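Local coordinates for protein PvdO (Pseudomonas aeruginosa, PDB 5HHA) that binds calcium and belongs to the family of formylglycine-generating enzymes, probably with an oxidase role of that type in maturation of a chromophore in the periplasm, at residues Lys99-Asp104 with Ser272-Trp277; Gly108-Cys111 with Pro116-Gln119; Phe169-Asp174 with Ala182-Thr187; Asp192-Asn195 with Gly201-Pro204. All coordinates share one frame; numbering follows the deposited sequence. Where two conformers were deposited one is given.

Contact 1: residues Lys99-Asp104 with Ser272-Trp277; sequences KLADGD and SDRGDW
Gly-103 and Arg-274 bring the two backbones closest, with their CA atoms 5.9 Å apart. Both segments are loops of the fold shared with formylglycine-generating enzymes. Residues 99-104 follow helix 86-96. Residues 272-277 join strand 266-269 to strand 278-285. The backbones do not pair as strands, and the contact is made almost wholly by one side chain. Arg-274 reaches across from its loop and lies against the bend from Ala-101 to Gly-103. Its CG stands between the backbone N and the carbonyl carbon, at chi1 66°. The chain then turns at chi3, 70°, and this lays the guanidinium beside the other loop. The aliphatic part packs on Gly-103, whose CA is 3.7 Å from Arg-274 CD. The carbonyl oxygen of Ala-101 sits over one face of the guanidinium, offset toward its rim. It is 3.3 Å from Arg-274 NH1, but the angle is too poor for a hydrogen bond. The CB of Ala-101 touches Arg-274 NH2 at 3.6 Å. The strongest polar partner of the arginine is Asp-133, which forms a salt bridge with NH1. The same nitrogen bonds to the carbonyl oxygen of Cys-128, so the charged end is held from a third part of the chain. Leu-100 turns its side chain to Leu-89 and Leu-93 of helix 86-96. Water links the loops in two places. One water accepts from Ala-101 N and, weakly, from Arg-274 NH2. The other accepts from Arg-274 NE at 2.8 Å and donates to Asp-102 O at 2.6 Å.

Contact 2: residues Gly108-Cys111 with Pro116-Gln119; sequences GREC and PRYQ
This is a short-range, partly buried contact between Glu-110 and Arg-117, within the long loop that runs from helix 86-96 to helix 131-145. The chain turns back on itself, and the CA atoms of Arg-109 and Arg-117 come within 6.3 Å. One direct hydrogen bond joins the segments. Arg-117 NE gives its hydrogen to Glu-110 O at 3.2 Å, with an N-H...O angle of 154°. The oxygen lies near the guanidinium plane, at its edge. Seen from the carbonyl, the donor stands well above the plane, 51° out of it. The arginine chain bends at chi2 and chi3 to bring NE there, while its NH2 bonds to Lys-115 O. A water gives the same carbonyl a second partner: it donates to Glu-110 O at 2.9 Å and accepts from Arg-117 N. Nearer the backbone, Arg-117 CG packs 3.8 Å from both Gly-108 O and Glu-110 OE1. The Glu-110 carboxylate makes no salt bridge with this arginine. It folds back on its own segment, where both oxygens accept weakly from Gly-108 N. Separately, Arg-109 NH2 meets the edge of the Tyr-118 ring at CD2, 3.8 Å away. Each arginine has a second conformer; these contacts belong to the one described. Pro-116 CB lies over one face of that ring. Both polar ends are fixed by Asp-276, whose carboxylate forms a salt bridge with Arg-109 NE and whose carbonyl oxygen bonds to Tyr-118 OH. The arrangement is a disulfide-tethered loop of the sulfatase-modifying-factor domain, held at Cys-111 by its bond to Cys-128.

Contact 3: residues Phe169-Asp174 with Ala182-Thr187; sequences FPFPFD and AKHANT. With CA (calcium ion), chain C.
Phe-171 and His-184 have near-parallel rings, their planes 3° apart. The rings are offset so far that they barely overlap, and the centroids are 4.5 Å apart. Each ring instead receives the CB of its partner over its centre. His-184 CB stands 3.4 Å from the Phe-171 ring centroid, and Phe-171 CB stands 3.5 Å from the His-184 ring centroid. These are two reciprocal CH-pi contacts. The first torsions swing each ring over the CB of its partner. Phe-171 CG lies between the backbone N and the carbonyl carbon, chi1 45°, whereas His-184 CG is anti to its carbonyl carbon, chi1 -67°. The two side chains run past each other in opposite directions. Phe-169 CB sits over the opposite face of the Phe-171 ring, toward its rim, and His-214 meets that ring edge-to-face.

Farther along, the Asp-174 carboxylate grips the start of the other segment. OD1 accepts from Lys-183 N at 3.0 Å, on the syn side of the carboxylate. OD2 accepts weakly from Ala-182 N and also bonds to Ser-180 OG. The end of Lys-183 leads away, though its CB is 3.3 Å from Asp-174 OD1. Past this anchored stretch the segment enters the calcium site. Asn-186 OD1 binds the ion at 2.4 Å and Thr-187 O at 2.3 Å, in a loop site completed by Gly-189, Asp-192, Tyr-194 and a water.

Contact 4: residues Asp192-Asn195 with Gly201-Pro204; sequences DGYN and GSFP. With CA (calcium ion), chain C.
Asp-192 is unusual in serving both the calcium ion and the contact with Phe-203. Both of its carboxylate oxygens bind the metal, OD1 at 2.4 Å and OD2 at 2.5 Å. OD1 also accepts from Tyr-194 N, nearly along its own C-O axis, which makes an Asx turn. That turn carries the chain through Gly-193, at positive phi, and brings Tyr-194 O to the ion as well. The side chain is placed by a chi1 of 53°, with CG between the backbone N and the carbonyl carbon. Asp-192 CB points toward the other segment, 4.1 Å from Phe-203 CZ. The carbonyl oxygen of Asp-192 meets the edge of the same ring, 3.7 Å from CZ. Tyr-194 adds an apolar touch, its CE1 being 3.8 Å from Phe-203 CZ. The two aromatic side chains slide past each other in opposite directions and form no stack. At the far end of the tyrosine, OH comes 3.6 Å from Ser-202 OG without bonding to it. Ser-202 OG is bonded to Pro-199 O instead. A water bridges the gap: it hydrogen-bonds to Tyr-194 OH at 2.8 Å and donates to Ser-202 O. This water also lies over one face of the Phe-203 ring, toward its rim. A different water, the one bound to the calcium, donates to Asn-195 O. Asn-186, Thr-187 and Gly-189 supply the remaining protein ligands. Both segments belong to the long irregular connection between helix 154-162 and strand 218-221.

In the fold
All four contacts join loops, and none lies in the core. Contacts 1 and 3 are at the surface; contacts 2 and 4 are partly buried. Contacts 1 and 2 are neighbours, with centres 10 Å apart. Residues 99-104 of contact 1 lie in the same connection as both segments of contact 2, whereas 272-277 come from the loop between strands 266-269 and 278-285. Gly-275 packs on Cys-111 SG between them. Contacts 3 and 4 share the loop after helix 154-162 and one calcium ion, and Thr-187 N probably bonds to Asp-192 OD2. The first pair relies on arginines, carbonyl oxygens and water. The second combines aromatic packing with metal binding. The two pairs do not touch.

Contact 1: residues Lys99-Asp104 with Ser272-Trp277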
loop_
_atom_site.group_PDB
_atom_site.type_symbol
_atom_site.label_atom_id
_atom_site.label_comp_id
_atom_site.label_asym_id
_atom_site.label_seq_id
_atom_site.Cartn_x
_atom_site.Cartn_y
_atom_site.Cartn_z
ATOM N N LYS A 99 -11.680 14.074 -13.746
ATOM C CA LYS A 99 -10.359 14.149 -14.354
ATOM C C LYS A 99 -9.352 14.436 -13.242
ATOM O O LYS A 99 -9.516 15.373 -12.439
ATOM C CB LYS A 99 -10.301 15.202 -15.477
ATOM C CG LYS A 99 -9.059 15.126 -16.367
ATOM C CD LYS A 99 -9.124 16.148 -17.507
ATOM C CE LYS A 99 -7.815 16.249 -18.279
ATOM N NZ LYS A 99 -7.870 17.260 -19.405
ATOM N N LEU A 100 -8.341 13.573 -13.181
ATOM C CA LEU A 100 -7.273 13.697 -12.212
ATOM C C LEU A 100 -6.323 14.784 -12.661
ATOM O O LEU A 100 -6.011 14.895 -13.852
ATOM C CB LEU A 100 -6.538 12.364 -12.117
ATOM C CG LEU A 100 -7.411 11.201 -11.630
ATOM C CD1 LEU A 100 -6.687 9.876 -11.769
ATOM C CD2 LEU A 100 -7.874 11.422 -10.184
ATOM N N ALA A 101 -5.850 15.561 -11.704
ATOM C CA ALA A 101 -4.887 16.616 -11.976
ATOM C C ALA A 101 -3.557 16.040 -12.433
ATOM O O ALA A 101 -3.181 14.928 -12.048
ATOM C CB ALA A 101 -4.681 17.471 -10.725
ATOM N N ASP A 102 -2.842 16.787 -13.280
ATOM C CA ASP A 102 -1.500 16.409 -13.687
ATOM C C ASP A 102 -0.528 16.649 -12.560
ATOM O O ASP A 102 -0.773 17.480 -11.681
ATOM C CB ASP A 102 -1.047 17.240 -14.891
ATOM C CG ASP A 102 -1.850 16.961 -16.138
ATOM O OD1 ASP A 102 -2.645 16.004 -16.200
ATOM O OD2 ASP A 102 -1.660 17.723 -17.119
ATOM N N GLY A 103 0.600 15.950 -12.584
ATOM C CA GLY A 103 1.533 16.003 -11.484
ATOM C C GLY A 103 2.719 16.928 -11.576
ATOM O O GLY A 103 2.727 17.907 -12.325
ATOM N N ASP A 104 3.732 16.572 -10.791
ATOM C CA ASP A 104 4.884 17.417 -10.515
ATOM C C ASP A 104 5.917 17.374 -11.628
ATOM O O ASP A 104 6.062 16.370 -12.333
ATOM C CB ASP A 104 5.534 16.969 -9.200
ATOM C CG ASP A 104 6.759 17.786 -8.842
ATOM O OD1 ASP A 104 6.728 19.020 -9.032
ATOM O OD2 ASP A 104 7.751 17.191 -8.367
ATOM N N SER A 272 -0.887 16.536 -1.476
ATOM C CA SER A 272 -1.175 17.013 -2.819
ATOM C C SER A 272 -0.173 16.469 -3.835
ATOM O O SER A 272 -0.334 16.726 -5.022
ATOM C CB SER A 272 -1.191 18.548 -2.840
ATOM O OG SER A 272 0.069 19.067 -2.449
ATOM N N ASP A 273 0.867 15.751 -3.400
ATOM C CA ASP A 273 1.813 15.114 -4.315
ATOM C C ASP A 273 1.124 13.962 -5.062
ATOM O O ASP A 273 0.134 13.398 -4.592
ATOM C CB ASP A 273 3.004 14.501 -3.544
ATOM C CG ASP A 273 3.976 15.518 -2.974
ATOM O OD1 ASP A 273 3.975 16.697 -3.386
ATOM O OD2 ASP A 273 4.788 15.099 -2.111
ATOM N N ARG A 274 1.677 13.609 -6.210
ATOM C CA ARG A 274 1.307 12.378 -6.886
ATOM C C ARG A 274 2.531 11.922 -7.651
ATOM O O ARG A 274 3.470 12.693 -7.901
ATOM C CB ARG A 274 0.104 12.580 -7.816
ATOM C CG ARG A 274 0.362 13.498 -8.997
ATOM C CD ARG A 274 -0.908 13.779 -9.781
ATOM N NE ARG A 274 -1.812 14.623 -9.012
ATOM C CZ ARG A 274 -3.090 14.362 -8.764
ATOM N NH1 ARG A 274 -3.678 13.264 -9.210
ATOM N NH2 ARG A 274 -3.808 15.216 -8.048
ATOM N N GLY A 275 2.536 10.668 -8.052
ATOM C CA GLY A 275 3.641 10.173 -8.849
ATOM C C GLY A 275 3.326 8.842 -9.464
ATOM O O GLY A 275 2.406 8.155 -9.065
ATOM N N ASP A 276 4.165 8.459 -10.414
ATOM C CA ASP A 276 4.040 7.187 -11.111
ATOM C C ASP A 276 4.546 5.995 -10.273
ATOM O O ASP A 276 4.643 4.853 -10.738
ATOM C CB ASP A 276 4.758 7.264 -12.462
ATOM C CG ASP A 276 6.262 7.375 -12.341
ATOM O OD1 ASP A 276 6.823 7.111 -11.261
ATOM O OD2 ASP A 276 6.903 7.689 -13.375
ATOM N N TRP A 277 4.817 6.301 -8.996
ATOM C CA TRP A 277 5.384 5.369 -8.035
ATOM C C TRP A 277 4.540 5.286 -6.759
ATOM O O TRP A 277 4.907 4.547 -5.855
ATOM C CB TRP A 277 6.810 5.808 -7.695
ATOM C CG TRP A 277 6.918 7.202 -7.215
ATOM C CD1 TRP A 277 6.936 8.354 -7.954
ATOM C CD2 TRP A 277 7.034 7.604 -5.852
ATOM N NE1 TRP A 277 7.044 9.444 -7.135
ATOM C CE2 TRP A 277 7.111 9.009 -5.837
ATOM C CE3 TRP A 277 7.095 6.914 -4.632
ATOM C CZ2 TRP A 277 7.247 9.727 -4.661
ATOM C CZ3 TRP A 277 7.219 7.641 -3.463
ATOM C CH2 TRP A 277 7.303 9.019 -3.490
HETATM O O HOH W 1 -7.046 15.294 -8.891
HETATM O O HOH W 2 -0.958 17.292 -9.076
#

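Contact 2: residues Gly108-Cys111 with Pro116-Gln119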
loop_
_atom_site.group_PDB
_atom_site.type_symbol
_atom_site.label_atom_id
_atom_site.label_comp_id
_atom_site.label_asym_id
_atom_site.label_seq_id
_atom_site.Cartn_x
_atom_site.Cartn_y
_atom_site.Cartn_z
ATOM N N GLY A 108 10.352 13.028 -17.727
ATOM C CA GLY A 108 10.316 11.596 -17.922
ATOM C C GLY A 108 9.472 10.873 -16.886
ATOM O O GLY A 108 9.234 9.681 -17.020
ATOM N N ARG A 109 8.989 11.593 -15.873
ATOM C CA ARG A 109 8.230 10.966 -14.786
ATOM C C ARG A 109 6.853 11.605 -14.624
ATOM O O ARG A 109 6.198 11.446 -13.600
ATOM C CB ARG A 109 9.016 11.060 -13.477
ATOM C CG ARG A 109 10.446 10.524 -13.576
ATOM C CD ARG A 109 10.533 9.028 -13.276
ATOM N NE ARG A 109 9.500 8.252 -13.957
ATOM C CZ ARG A 109 9.696 7.509 -15.045
ATOM N NH1 ARG A 109 10.899 7.408 -15.595
ATOM N NH2 ARG A 109 8.689 6.857 -15.586
ATOM N N GLU A 110 6.394 12.307 -15.648
ATOM C CA GLU A 110 5.140 13.062 -15.555
ATOM C C GLU A 110 3.908 12.165 -15.371
ATOM O O GLU A 110 3.836 11.063 -15.889
ATOM C CB GLU A 110 4.952 13.943 -16.798
ATOM C CG GLU A 110 5.989 15.079 -16.919
ATOM C CD GLU A 110 7.244 14.652 -17.660
ATOM O OE1 GLU A 110 7.290 13.505 -18.144
ATOM O OE2 GLU A 110 8.164 15.486 -17.795
ATOM N N CYS A 111 2.943 12.690 -14.612
ATOM C CA CYS A 111 1.616 12.125 -14.445
ATOM C C CYS A 111 0.651 13.011 -15.193
ATOM O O CYS A 111 0.568 14.200 -14.900
ATOM C CB CYS A 111 1.200 12.108 -12.963
ATOM S SG CYS A 111 2.021 10.816 -11.981
ATOM N N PRO A 116 0.818 7.357 -16.062
ATOM C CA PRO A 116 2.268 7.533 -16.036
ATOM C C PRO A 116 2.834 7.525 -17.457
ATOM O O PRO A 116 2.087 7.278 -18.413
ATOM C CB PRO A 116 2.723 6.300 -15.263
ATOM C CG PRO A 116 1.773 5.249 -15.706
ATOM C CD PRO A 116 0.439 5.945 -15.879
ATOM N N ARG A 117 4.133 7.721 -17.607
ATOM C CA ARG A 117 4.756 7.740 -18.935
ATOM C C ARG A 117 5.080 6.332 -19.418
ATOM O O ARG A 117 5.182 6.098 -20.624
ATOM C CB ARG A 117 6.044 8.544 -18.926
ATOM C CG ARG A 117 5.862 10.038 -18.665
ATOM C CD ARG A 117 4.837 10.660 -19.591
ATOM N NE ARG A 117 3.489 10.526 -19.053
ATOM C CZ ARG A 117 2.374 10.493 -19.778
ATOM N NH1 ARG A 117 2.416 10.594 -21.093
ATOM N NH2 ARG A 117 1.204 10.361 -19.183
ATOM N N TYR A 118 5.278 5.391 -18.505
ATOM C CA TYR A 118 5.596 4.023 -18.862
ATOM C C TYR A 118 4.356 3.261 -19.267
ATOM O O TYR A 118 3.232 3.626 -18.950
ATOM C CB TYR A 118 6.358 3.315 -17.724
ATOM C CG TYR A 118 5.643 3.305 -16.372
ATOM C CD1 TYR A 118 4.530 2.522 -16.161
ATOM C CD2 TYR A 118 6.124 4.050 -15.310
ATOM C CE1 TYR A 118 3.880 2.498 -14.941
ATOM C CE2 TYR A 118 5.483 4.013 -14.060
ATOM C CZ TYR A 118 4.372 3.240 -13.893
ATOM O OH TYR A 118 3.677 3.211 -12.685
ATOM N N GLN A 119 4.568 2.170 -19.997
ATOM C CA GLN A 119 3.456 1.344 -20.407
ATOM C C GLN A 119 2.737 0.783 -19.183
ATOM O O GLN A 119 3.360 0.211 -18.290
ATOM C CB GLN A 119 3.956 0.207 -21.302
ATOM C CG GLN A 119 4.488 0.708 -22.648
ATOM C CD GLN A 119 5.135 -0.358 -23.500
ATOM O OE1 GLN A 119 6.165 -0.113 -24.153
ATOM N NE2 GLN A 119 4.539 -1.484 -23.547
HETATM O O HOH W 3 5.523 8.742 -15.444
#

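Contact 3: residues Phe169-Asp174 with Ala182-Thr187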
loop_
_atom_site.group_PDB
_atom_site.type_symbol
_atom_site.label_atom_id
_atom_site.label_comp_id
_atom_site.label_asym_id
_atom_site.label_seq_id
_atom_site.Cartn_x
_atom_site.Cartn_y
_atom_site.Cartn_z
ATOM N N PHE A 169 10.949 -9.383 6.140
ATOM C CA PHE A 169 10.121 -9.933 5.072
ATOM C C PHE A 169 9.403 -11.200 5.501
ATOM O O PHE A 169 9.952 -12.019 6.239
ATOM C CB PHE A 169 10.962 -10.286 3.854
ATOM C CG PHE A 169 11.773 -9.129 3.332
ATOM C CD1 PHE A 169 11.160 -8.099 2.634
ATOM C CD2 PHE A 169 13.142 -9.040 3.559
ATOM C CE1 PHE A 169 11.889 -7.005 2.159
ATOM C CE2 PHE A 169 13.865 -7.935 3.089
ATOM C CZ PHE A 169 13.239 -6.940 2.401
ATOM N N PRO A 170 8.181 -11.408 5.002
ATOM C CA PRO A 170 7.454 -12.645 5.321
ATOM C C PRO A 170 7.852 -13.830 4.437
ATOM O O PRO A 170 7.292 -14.926 4.624
ATOM C CB PRO A 170 5.992 -12.244 5.097
ATOM C CG PRO A 170 6.054 -11.197 4.025
ATOM C CD PRO A 170 7.334 -10.421 4.301
ATOM N N PHE A 171 8.824 -13.659 3.560
ATOM C CA PHE A 171 9.278 -14.664 2.619
ATOM C C PHE A 171 10.782 -14.740 2.751
ATOM O O PHE A 171 11.416 -13.801 3.247
ATOM C CB PHE A 171 8.883 -14.284 1.187
ATOM C CG PHE A 171 9.151 -12.851 0.842
ATOM C CD1 PHE A 171 10.431 -12.429 0.561
ATOM C CD2 PHE A 171 8.119 -11.919 0.821
ATOM C CE1 PHE A 171 10.675 -11.112 0.249
ATOM C CE2 PHE A 171 8.359 -10.590 0.512
ATOM C CZ PHE A 171 9.634 -10.198 0.239
ATOM N N PRO A 172 11.372 -15.847 2.298
ATOM C CA PRO A 172 12.826 -15.976 2.326
ATOM C C PRO A 172 13.494 -15.156 1.222
ATOM O O PRO A 172 12.884 -14.839 0.209
ATOM C CB PRO A 172 13.045 -17.476 2.071
ATOM C CG PRO A 172 11.867 -17.887 1.315
ATOM C CD PRO A 172 10.723 -17.080 1.808
ATOM N N PHE A 173 14.760 -14.824 1.420
ATOM C CA PHE A 173 15.581 -14.251 0.363
ATOM C C PHE A 173 15.748 -15.224 -0.794
ATOM O O PHE A 173 15.703 -16.455 -0.609
ATOM C CB PHE A 173 16.965 -13.879 0.908
ATOM C CG PHE A 173 16.958 -12.658 1.795
ATOM C CD1 PHE A 173 16.605 -11.421 1.303
ATOM C CD2 PHE A 173 17.308 -12.768 3.114
ATOM C CE1 PHE A 173 16.610 -10.295 2.127
ATOM C CE2 PHE A 173 17.302 -11.658 3.938
ATOM C CZ PHE A 173 16.944 -10.427 3.432
ATOM N N ASP A 174 15.953 -14.693 -1.980
ATOM C CA ASP A 174 16.227 -15.540 -3.125
ATOM C C ASP A 174 17.490 -16.334 -2.861
ATOM O O ASP A 174 18.482 -15.812 -2.347
ATOM C CB ASP A 174 16.534 -14.711 -4.373
ATOM C CG ASP A 174 15.379 -13.816 -4.865
ATOM O OD1 ASP A 174 14.230 -13.924 -4.419
ATOM O OD2 ASP A 174 15.682 -12.991 -5.752
ATOM N N ALA A 182 13.753 -10.734 -5.598
ATOM C CA ALA A 182 13.165 -10.737 -6.938
ATOM C C ALA A 182 12.178 -11.869 -7.209
ATOM O O ALA A 182 11.396 -11.763 -8.165
ATOM C CB ALA A 182 14.255 -10.769 -7.953
ATOM N N LYS A 183 12.182 -12.927 -6.407
ATOM C CA LYS A 183 11.139 -13.958 -6.503
ATOM C C LYS A 183 9.842 -13.573 -5.804
ATOM O O LYS A 183 8.817 -14.227 -5.991
ATOM C CB LYS A 183 11.638 -15.304 -5.946
ATOM C CG LYS A 183 12.735 -15.946 -6.779
ATOM C CD LYS A 183 12.271 -16.254 -8.191
ATOM C CE LYS A 183 13.351 -16.972 -8.987
ATOM N NZ LYS A 183 12.858 -17.378 -10.339
ATOM N N HIS A 184 9.874 -12.522 -4.976
ATOM C CA HIS A 184 8.718 -12.110 -4.202
ATOM C C HIS A 184 8.258 -10.676 -4.369
ATOM O O HIS A 184 7.196 -10.347 -3.889
ATOM C CB HIS A 184 8.965 -12.408 -2.723
ATOM C CG HIS A 184 9.035 -13.867 -2.436
ATOM N ND1 HIS A 184 7.927 -14.658 -2.191
ATOM C CD2 HIS A 184 10.100 -14.695 -2.445
ATOM C CE1 HIS A 184 8.320 -15.911 -2.043
ATOM N NE2 HIS A 184 9.630 -15.958 -2.186
ATOM N N ALA A 185 9.040 -9.823 -5.015
ATOM C CA ALA A 185 8.649 -8.428 -5.116
ATOM C C ALA A 185 9.310 -7.737 -6.263
ATOM O O ALA A 185 10.413 -8.057 -6.651
ATOM C CB ALA A 185 9.012 -7.706 -3.820
ATOM N N ASN A 186 8.631 -6.720 -6.775
ATOM C CA ASN A 186 9.135 -5.889 -7.853
ATOM C C ASN A 186 9.810 -4.624 -7.343
ATOM O O ASN A 186 9.143 -3.743 -6.797
ATOM C CB ASN A 186 7.980 -5.525 -8.803
ATOM C CG ASN A 186 8.419 -4.695 -9.987
ATOM O OD1 ASN A 186 9.592 -4.619 -10.308
ATOM N ND2 ASN A 186 7.463 -4.132 -10.699
ATOM N N THR A 187 11.131 -4.583 -7.447
ATOM C CA THR A 187 11.919 -3.447 -6.989
ATOM C C THR A 187 12.845 -3.038 -8.114
ATOM O O THR A 187 12.661 -3.499 -9.244
ATOM C CB THR A 187 12.689 -3.722 -5.680
ATOM O OG1 THR A 187 13.754 -4.659 -5.904
ATOM C CG2 THR A 187 11.729 -4.219 -4.623
HETATM CA CA CA C . 11.804 -4.506 -11.178
HETATM O O HOH W 4 11.495 -2.176 -11.486
#

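Contact 4: residues Asp192-Asn195 with Gly201-Pro204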
loop_
_atom_site.group_PDB
_atom_site.type_symbol
_atom_site.label_atom_id
_atom_site.label_comp_id
_atom_site.label_asym_id
_atom_site.label_seq_id
_atom_site.Cartn_x
_atom_site.Cartn_y
_atom_site.Cartn_z
ATOM N N ASP A 192 13.692 -9.014 -11.474
ATOM C CA ASP A 192 12.363 -9.529 -11.151
ATOM C C ASP A 192 11.404 -9.622 -12.345
ATOM O O ASP A 192 10.263 -10.026 -12.139
ATOM C CB ASP A 192 11.727 -8.671 -10.060
ATOM C CG ASP A 192 11.734 -7.216 -10.413
ATOM O OD1 ASP A 192 11.427 -6.868 -11.583
ATOM O OD2 ASP A 192 12.086 -6.385 -9.545
ATOM N N GLY A 193 11.891 -9.282 -13.538
ATOM C CA GLY A 193 11.088 -9.334 -14.737
ATOM C C GLY A 193 10.538 -8.020 -15.245
ATOM O O GLY A 193 10.002 -7.990 -16.379
ATOM N N TYR A 194 10.627 -6.936 -14.467
ATOM C CA TYR A 194 9.905 -5.698 -14.810
ATOM C C TYR A 194 10.766 -4.480 -14.566
ATOM O O TYR A 194 11.339 -4.334 -13.482
ATOM C CB TYR A 194 8.609 -5.595 -13.983
ATOM C CG TYR A 194 7.780 -6.849 -14.032
ATOM C CD1 TYR A 194 7.997 -7.877 -13.150
ATOM C CD2 TYR A 194 6.799 -7.033 -15.015
ATOM C CE1 TYR A 194 7.284 -9.021 -13.210
ATOM C CE2 TYR A 194 6.076 -8.184 -15.074
ATOM C CZ TYR A 194 6.319 -9.186 -14.181
ATOM O OH TYR A 194 5.581 -10.357 -14.290
ATOM N N ASN A 195 10.846 -3.574 -15.520
ATOM C CA ASN A 195 11.515 -2.306 -15.304
ATOM C C ASN A 195 10.654 -1.326 -14.538
ATOM O O ASN A 195 11.166 -0.617 -13.688
ATOM C CB ASN A 195 11.909 -1.639 -16.617
ATOM C CG ASN A 195 12.830 -2.489 -17.461
ATOM O OD1 ASN A 195 12.628 -2.636 -18.705
ATOM N ND2 ASN A 195 13.847 -3.042 -16.839
ATOM N N GLY A 201 -0.174 -9.039 -8.366
ATOM C CA GLY A 201 -0.176 -10.470 -8.125
ATOM C C GLY A 201 0.809 -11.263 -8.970
ATOM O O GLY A 201 0.575 -12.457 -9.215
ATOM N N SER A 202 1.897 -10.658 -9.436
ATOM C CA SER A 202 2.884 -11.347 -10.259
ATOM C C SER A 202 3.882 -12.144 -9.418
ATOM O O SER A 202 4.759 -12.823 -9.989
ATOM C CB SER A 202 3.630 -10.370 -11.156
ATOM O OG SER A 202 2.746 -9.805 -12.114
ATOM N N PHE A 203 3.746 -12.082 -8.095
ATOM C CA PHE A 203 4.636 -12.794 -7.169
ATOM C C PHE A 203 3.739 -13.462 -6.126
ATOM O O PHE A 203 2.548 -13.149 -6.032
ATOM C CB PHE A 203 5.619 -11.809 -6.498
ATOM C CG PHE A 203 6.387 -10.984 -7.486
ATOM C CD1 PHE A 203 5.902 -9.778 -7.942
ATOM C CD2 PHE A 203 7.574 -11.450 -8.030
ATOM C CE1 PHE A 203 6.594 -9.056 -8.922
ATOM C CE2 PHE A 203 8.255 -10.734 -8.971
ATOM C CZ PHE A 203 7.767 -9.540 -9.431
ATOM N N PRO A 204 4.283 -14.364 -5.305
ATOM C CA PRO A 204 3.420 -15.081 -4.367
ATOM C C PRO A 204 2.846 -14.192 -3.293
ATOM O O PRO A 204 3.442 -13.141 -2.961
ATOM C CB PRO A 204 4.369 -16.109 -3.733
ATOM C CG PRO A 204 5.417 -16.343 -4.788
ATOM C CD PRO A 204 5.617 -14.983 -5.406
HETATM CA CA CA C . 11.804 -4.506 -11.178
HETATM O O HOH W 5 6.236 -12.290 -12.341
HETATM O O HOH W 4 11.495 -2.176 -11.486
#